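Local structure of starch synthase I (Hordeum vulgare, 4HLN) at residues Q429-L434 and S508-A513; Y533-G538 and K607-D612. The protein belongs to the starch synthases, glycosyltransferases built from two Rossmann-like domains in the GT-B manner, with a starch synthase catalytic domain and a glycosyl transferases group 1 region. All coordinates share one frame; numbering follows the deposited sequence.

Contact 1: residues Q429-L434 and S508-A513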
loop_
_atom_site.group_PDB
_atom_site.type_symbol
_atom_site.label_atom_id
_atom_site.label_comp_id
_atom_site.label_asym_id
_atom_site.label_seq_id
_atom_site.Cartn_x
_atom_site.Cartn_y
_atom_site.Cartn_z
ATOM N N GLN A 429 -8.236 29.192 -9.625
ATOM C CA GLN A 429 -9.612 29.589 -9.901
ATOM C C GLN A 429 -9.688 30.183 -11.299
ATOM O O GLN A 429 -10.614 29.897 -12.063
ATOM C CB GLN A 429 -10.118 30.586 -8.865
ATOM C CG GLN A 429 -10.413 29.931 -7.530
ATOM C CD GLN A 429 -10.497 30.922 -6.390
ATOM O OE1 GLN A 429 -9.795 31.938 -6.378
ATOM N NE2 GLN A 429 -11.350 30.625 -5.412
ATOM N N ARG A 430 -8.687 30.981 -11.649
ATOM C CA ARG A 430 -8.669 31.596 -12.965
ATOM C C ARG A 430 -8.580 30.555 -14.081
ATOM O O ARG A 430 -9.370 30.571 -15.024
ATOM C CB ARG A 430 -7.557 32.643 -13.065
ATOM C CG ARG A 430 -7.817 33.880 -12.192
ATOM C CD ARG A 430 -6.892 35.039 -12.553
ATOM N NE ARG A 430 -6.176 35.535 -11.378
ATOM C CZ ARG A 430 -6.534 36.601 -10.671
ATOM N NH1 ARG A 430 -7.598 37.296 -11.014
ATOM N NH2 ARG A 430 -5.825 36.974 -9.619
ATOM N N GLU A 431 -7.636 29.633 -13.961
ATOM C CA GLU A 431 -7.491 28.561 -14.934
ATOM C C GLU A 431 -8.781 27.732 -15.110
ATOM O O GLU A 431 -9.061 27.225 -16.195
ATOM C CB GLU A 431 -6.355 27.657 -14.494
ATOM C CG GLU A 431 -5.814 26.728 -15.552
ATOM C CD GLU A 431 -4.666 25.865 -15.019
ATOM O OE1 GLU A 431 -4.187 26.131 -13.885
ATOM O OE2 GLU A 431 -4.240 24.924 -15.731
ATOM N N LEU A 432 -9.562 27.594 -14.046
ATOM C CA LEU A 432 -10.752 26.750 -14.087
ATOM C C LEU A 432 -12.013 27.549 -14.403
ATOM O O LEU A 432 -13.070 26.975 -14.674
ATOM C CB LEU A 432 -10.931 25.996 -12.768
ATOM C CG LEU A 432 -9.771 25.080 -12.387
ATOM C CD1 LEU A 432 -9.877 24.590 -10.964
ATOM C CD2 LEU A 432 -9.686 23.913 -13.336
ATOM N N GLY A 433 -11.901 28.871 -14.359
ATOM C CA GLY A 433 -13.022 29.730 -14.682
ATOM C C GLY A 433 -13.927 29.967 -13.488
ATOM O O GLY A 433 -15.089 30.362 -13.623
ATOM N N LEU A 434 -13.396 29.719 -12.301
ATOM C CA LEU A 434 -14.161 29.937 -11.095
ATOM C C LEU A 434 -14.073 31.378 -10.632
ATOM O O LEU A 434 -13.078 32.072 -10.882
ATOM C CB LEU A 434 -13.664 29.019 -9.994
ATOM C CG LEU A 434 -13.953 27.540 -10.234
ATOM C CD1 LEU A 434 -13.154 26.698 -9.255
ATOM C CD2 LEU A 434 -15.455 27.272 -10.111
ATOM N N SER A 508 -2.652 18.412 -11.922
ATOM C CA SER A 508 -2.841 17.800 -10.621
ATOM C C SER A 508 -1.952 18.477 -9.568
ATOM O O SER A 508 -2.353 18.621 -8.407
ATOM C CB SER A 508 -2.609 16.292 -10.681
ATOM O OG SER A 508 -1.278 16.003 -11.052
ATOM N N HIS A 509 -0.761 18.913 -9.974
ATOM C CA HIS A 509 0.127 19.632 -9.056
ATOM C C HIS A 509 -0.524 20.958 -8.654
ATOM O O HIS A 509 -0.534 21.327 -7.479
ATOM C CB HIS A 509 1.511 19.886 -9.683
ATOM C CG HIS A 509 2.446 18.710 -9.612
ATOM N ND1 HIS A 509 3.590 18.715 -8.844
ATOM C CD2 HIS A 509 2.410 17.499 -10.219
ATOM C CE1 HIS A 509 4.209 17.554 -8.966
ATOM N NE2 HIS A 509 3.517 16.800 -9.799
ATOM N N ARG A 510 -1.074 21.671 -9.635
ATOM C CA ARG A 510 -1.715 22.961 -9.377
ATOM C C ARG A 510 -2.986 22.842 -8.550
ATOM O O ARG A 510 -3.296 23.728 -7.747
ATOM C CB ARG A 510 -2.039 23.666 -10.679
ATOM C CG ARG A 510 -0.903 24.481 -11.226
ATOM C CD ARG A 510 -1.240 24.974 -12.616
ATOM N NE ARG A 510 -0.219 24.513 -13.541
ATOM C CZ ARG A 510 -0.460 24.009 -14.744
ATOM N NH1 ARG A 510 -1.708 23.908 -15.186
ATOM N NH2 ARG A 510 0.558 23.620 -15.506
ATOM N N ILE A 511 -3.728 21.755 -8.748
ATOM C CA ILE A 511 -4.898 21.516 -7.921
ATOM C C ILE A 511 -4.454 21.274 -6.492
ATOM O O ILE A 511 -4.999 21.853 -5.556
ATOM C CB ILE A 511 -5.733 20.334 -8.420
ATOM C CG1 ILE A 511 -6.605 20.782 -9.586
ATOM C CG2 ILE A 511 -6.619 19.801 -7.309
ATOM C CD1 ILE A 511 -7.103 19.649 -10.417
ATOM N N THR A 512 -3.440 20.435 -6.332
ATOM C CA THR A 512 -2.955 20.097 -5.003
ATOM C C THR A 512 -2.542 21.356 -4.266
ATOM O O THR A 512 -2.887 21.543 -3.096
ATOM C CB THR A 512 -1.779 19.125 -5.076
ATOM O OG1 THR A 512 -2.196 17.962 -5.788
ATOM C CG2 THR A 512 -1.318 18.719 -3.683
ATOM N N ALA A 513 -1.820 22.232 -4.961
ATOM C CA ALA A 513 -1.367 23.476 -4.351
ATOM C C ALA A 513 -2.494 24.484 -4.167
ATOM O O ALA A 513 -2.532 25.175 -3.159
ATOM C CB ALA A 513 -0.206 24.092 -5.150
#
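E431 and R510 meet in a salt bridge between the last turn of helix 419-432 and a mid-helix position of helix 505-514, with E431 OE2 2.8 Å from R510 NH1. The glutamate can span the gap because its CG stands anti to the backbone N (chi1 -164°) and the chain runs straight from there. R510 crosses it at about a right angle. OE2 lies at the edge of the guanidinium, near its plane, although the carboxylate is turned 39° from that plane; OE1 instead sits 3.4 Å from R510 CD. Behind the bridge the helices stay apart, the CA atoms of E431 and R510 being 9.8 Å from each other. Both helices flank the six-stranded parallel sheet of this Rossmann-like domain, and the close packing is against its strands: L432 rests on V473, and I511 on L475 and I446. The bridge itself lies at the surface, where E431 is exposed; R510 NE is held separately by the carbonyl of C408. At its C-terminal end, helix 419-432 closes in a Schellman motif, with G433 at positive phi and L434 N bonded to Q429 O at 2.8 Å. R498 takes up the carbonyls of L432 and G433.

Contact 2: residues Y533-G538 and K607-D612; sequences YAMQYG and KDHTWD
H609 presents its ring edge to M535 and Q536, the last residues of helix 529-536, from the connection that joins helix 594-606 to helix 611-627, the C-terminal helix that leads back from the second Rossmann-like domain in GT-B proteins. M535 CE lies at that edge, 3.6 Å from H609 CE1, while M535 CB is equally far from H609 NE2. The sulfur approaches obliquely, SD being 5.1 Å from the ring centroid and 65° off its normal. Bent at chi3 (74°), the methionine also brings CE to 3.8 Å from K607 CD, and the lysine's aliphatic part runs alongside it. Elsewhere on the edge, Q536 OE1 sits 3.5 Å from H609 CD2, the amide and ring planes nearly perpendicular. These groups are positioned from outside the pair: H609 NE2 is hydrogen-bonded to the carbonyl of G604, and Q536 NE2 to that of W401. The helix carrying M535 ends in a Schellman motif with G538 at positive phi. On the other side of the contact, D608 forms an Asx turn and T610 is the N-cap of the final helix. D608 OD2 takes both bonds from T610, one from N at 2.8 Å and one from OG1 at 2.9 Å.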
loop_
_atom_site.group_PDB
_atom_site.type_symbol
_atom_site.label_atom_id
_atom_site.label_comp_id
_atom_site.label_asym_id
_atom_site.label_seq_id
_atom_site.Cartn_x
_atom_site.Cartn_y
_atom_site.Cartn_z
ATOM N N TYR A 533 0.809 14.065 -0.435
ATOM C CA TYR A 533 0.927 15.236 -1.296
ATOM C C TYR A 533 0.167 16.417 -0.699
ATOM O O TYR A 533 0.691 17.535 -0.610
ATOM C CB TYR A 533 0.377 14.935 -2.680
ATOM C CG TYR A 533 1.067 13.807 -3.404
ATOM C CD1 TYR A 533 2.434 13.611 -3.297
ATOM C CD2 TYR A 533 0.341 12.935 -4.205
ATOM C CE1 TYR A 533 3.060 12.575 -3.973
ATOM C CE2 TYR A 533 0.952 11.906 -4.884
ATOM C CZ TYR A 533 2.308 11.727 -4.762
ATOM O OH TYR A 533 2.906 10.700 -5.444
ATOM N N ALA A 534 -1.072 16.163 -0.288
ATOM C CA ALA A 534 -1.882 17.208 0.323
ATOM C C ALA A 534 -1.120 17.827 1.483
ATOM O O ALA A 534 -0.872 19.029 1.506
ATOM C CB ALA A 534 -3.214 16.645 0.793
ATOM N N MET A 535 -0.737 16.982 2.434
ATOM C CA MET A 535 -0.024 17.420 3.624
ATOM C C MET A 535 1.269 18.137 3.253
ATOM O O MET A 535 1.579 19.198 3.785
ATOM C CB MET A 535 0.245 16.227 4.540
ATOM C CG MET A 535 -0.949 15.857 5.447
ATOM S SD MET A 535 -0.793 14.267 6.293
ATOM C CE MET A 535 0.418 14.638 7.557
ATOM N N GLN A 536 2.008 17.558 2.319
ATOM C CA GLN A 536 3.254 18.144 1.852
ATOM C C GLN A 536 3.024 19.552 1.324
ATOM O O GLN A 536 3.936 20.378 1.317
ATOM C CB GLN A 536 3.859 17.258 0.754
ATOM C CG GLN A 536 5.116 17.799 0.093
ATOM C CD GLN A 536 6.335 17.783 1.020
ATOM O OE1 GLN A 536 6.239 17.463 2.220
ATOM N NE2 GLN A 536 7.490 18.128 0.459
ATOM N N TYR A 537 1.795 19.822 0.893
ATOM C CA TYR A 537 1.473 21.082 0.235
ATOM C C TYR A 537 0.596 22.015 1.063
ATOM O O TYR A 537 0.115 23.029 0.550
ATOM C CB TYR A 537 0.784 20.800 -1.097
ATOM C CG TYR A 537 1.754 20.571 -2.207
ATOM C CD1 TYR A 537 2.621 19.501 -2.165
ATOM C CD2 TYR A 537 1.818 21.428 -3.298
ATOM C CE1 TYR A 537 3.527 19.281 -3.174
ATOM C CE2 TYR A 537 2.726 21.216 -4.318
ATOM C CZ TYR A 537 3.582 20.137 -4.239
ATOM O OH TYR A 537 4.502 19.884 -5.226
ATOM N N GLY A 538 0.368 21.676 2.327
ATOM C CA GLY A 538 -0.493 22.489 3.169
ATOM C C GLY A 538 -1.947 22.429 2.737
ATOM O O GLY A 538 -2.743 23.322 3.025
ATOM N N LYS A 607 5.707 17.488 8.566
ATOM C CA LYS A 607 5.840 16.021 8.605
ATOM C C LYS A 607 6.806 15.497 7.541
ATOM O O LYS A 607 6.903 16.055 6.443
ATOM C CB LYS A 607 4.484 15.313 8.450
ATOM C CG LYS A 607 3.703 15.102 9.753
ATOM C CD LYS A 607 3.206 13.642 9.931
ATOM C CE LYS A 607 4.374 12.613 9.955
ATOM N NZ LYS A 607 5.413 12.791 11.039
ATOM N N ASP A 608 7.523 14.427 7.877
ATOM C CA ASP A 608 8.429 13.783 6.931
ATOM C C ASP A 608 7.661 12.712 6.162
ATOM O O ASP A 608 7.166 11.752 6.752
ATOM C CB ASP A 608 9.625 13.161 7.658
ATOM C CG ASP A 608 10.681 12.605 6.698
ATOM O OD1 ASP A 608 11.803 12.300 7.151
ATOM O OD2 ASP A 608 10.397 12.468 5.492
ATOM N N HIS A 609 7.557 12.891 4.849
ATOM C CA HIS A 609 6.806 11.970 4.009
ATOM C C HIS A 609 7.734 11.252 3.044
ATOM O O HIS A 609 7.299 10.735 2.012
ATOM C CB HIS A 609 5.747 12.719 3.194
ATOM C CG HIS A 609 4.835 13.577 4.013
ATOM N ND1 HIS A 609 3.917 13.054 4.902
ATOM C CD2 HIS A 609 4.686 14.924 4.059
ATOM C CE1 HIS A 609 3.253 14.046 5.470
ATOM N NE2 HIS A 609 3.701 15.191 4.977
ATOM N N THR A 610 9.018 11.236 3.365
ATOM C CA THR A 610 9.986 10.586 2.495
ATOM C C THR A 610 9.994 9.094 2.722
ATOM O O THR A 610 9.402 8.578 3.666
ATOM C CB THR A 610 11.422 11.108 2.717
ATOM O OG1 THR A 610 11.938 10.609 3.962
ATOM C CG2 THR A 610 11.426 12.623 2.727
ATOM N N TRP A 611 10.687 8.407 1.834
ATOM C CA TRP A 611 10.921 6.991 1.988
ATOM C C TRP A 611 11.886 6.674 3.124
ATOM O O TRP A 611 11.794 5.617 3.739
ATOM C CB TRP A 611 11.408 6.409 0.668
ATOM C CG TRP A 611 10.277 6.219 -0.278
ATOM C CD1 TRP A 611 9.956 7.006 -1.340
ATOM C CD2 TRP A 611 9.282 5.187 -0.224
ATOM N NE1 TRP A 611 8.842 6.512 -1.970
ATOM C CE2 TRP A 611 8.400 5.405 -1.299
ATOM C CE3 TRP A 611 9.063 4.090 0.622
ATOM C CZ2 TRP A 611 7.309 4.575 -1.555
ATOM C CZ3 TRP A 611 7.981 3.269 0.373
ATOM C CH2 TRP A 611 7.115 3.515 -0.712
ATOM N N ASP A 612 12.811 7.582 3.410
ATOM C CA ASP A 612 13.702 7.376 4.546
ATOM C C ASP A 612 12.885 7.246 5.809
ATOM O O ASP A 612 13.127 6.362 6.635
ATOM C CB ASP A 612 14.704 8.520 4.697
ATOM C CG ASP A 612 16.038 8.204 4.062
ATOM O OD1 ASP A 612 16.436 7.013 4.062
ATOM O OD2 ASP A 612 16.686 9.148 3.553
#

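Contact 1 is a surface contact and contact 2 is partly buried, with M535 and H609 among its buried residues. Their chemistry follows: a single ion pair spans two separated helices at 429-434 and 508-513, whereas aliphatic, sulfur and ring-edge packing joins 533-538 to 607-612. No helix is shared, but helices 505-514 and 529-536 adjoin, and Y537 leans on T512 and A513, with A513 CB 3.8 Å from Y537 CD2. D406 connects the two as well, bonding both H509 and the Y537 hydroxyl. Contact 1 stays among helices around one parallel sheet, while contact 2 ties that region to the connection that leads into the C-terminal helix. Their centres are about 20 Å apart.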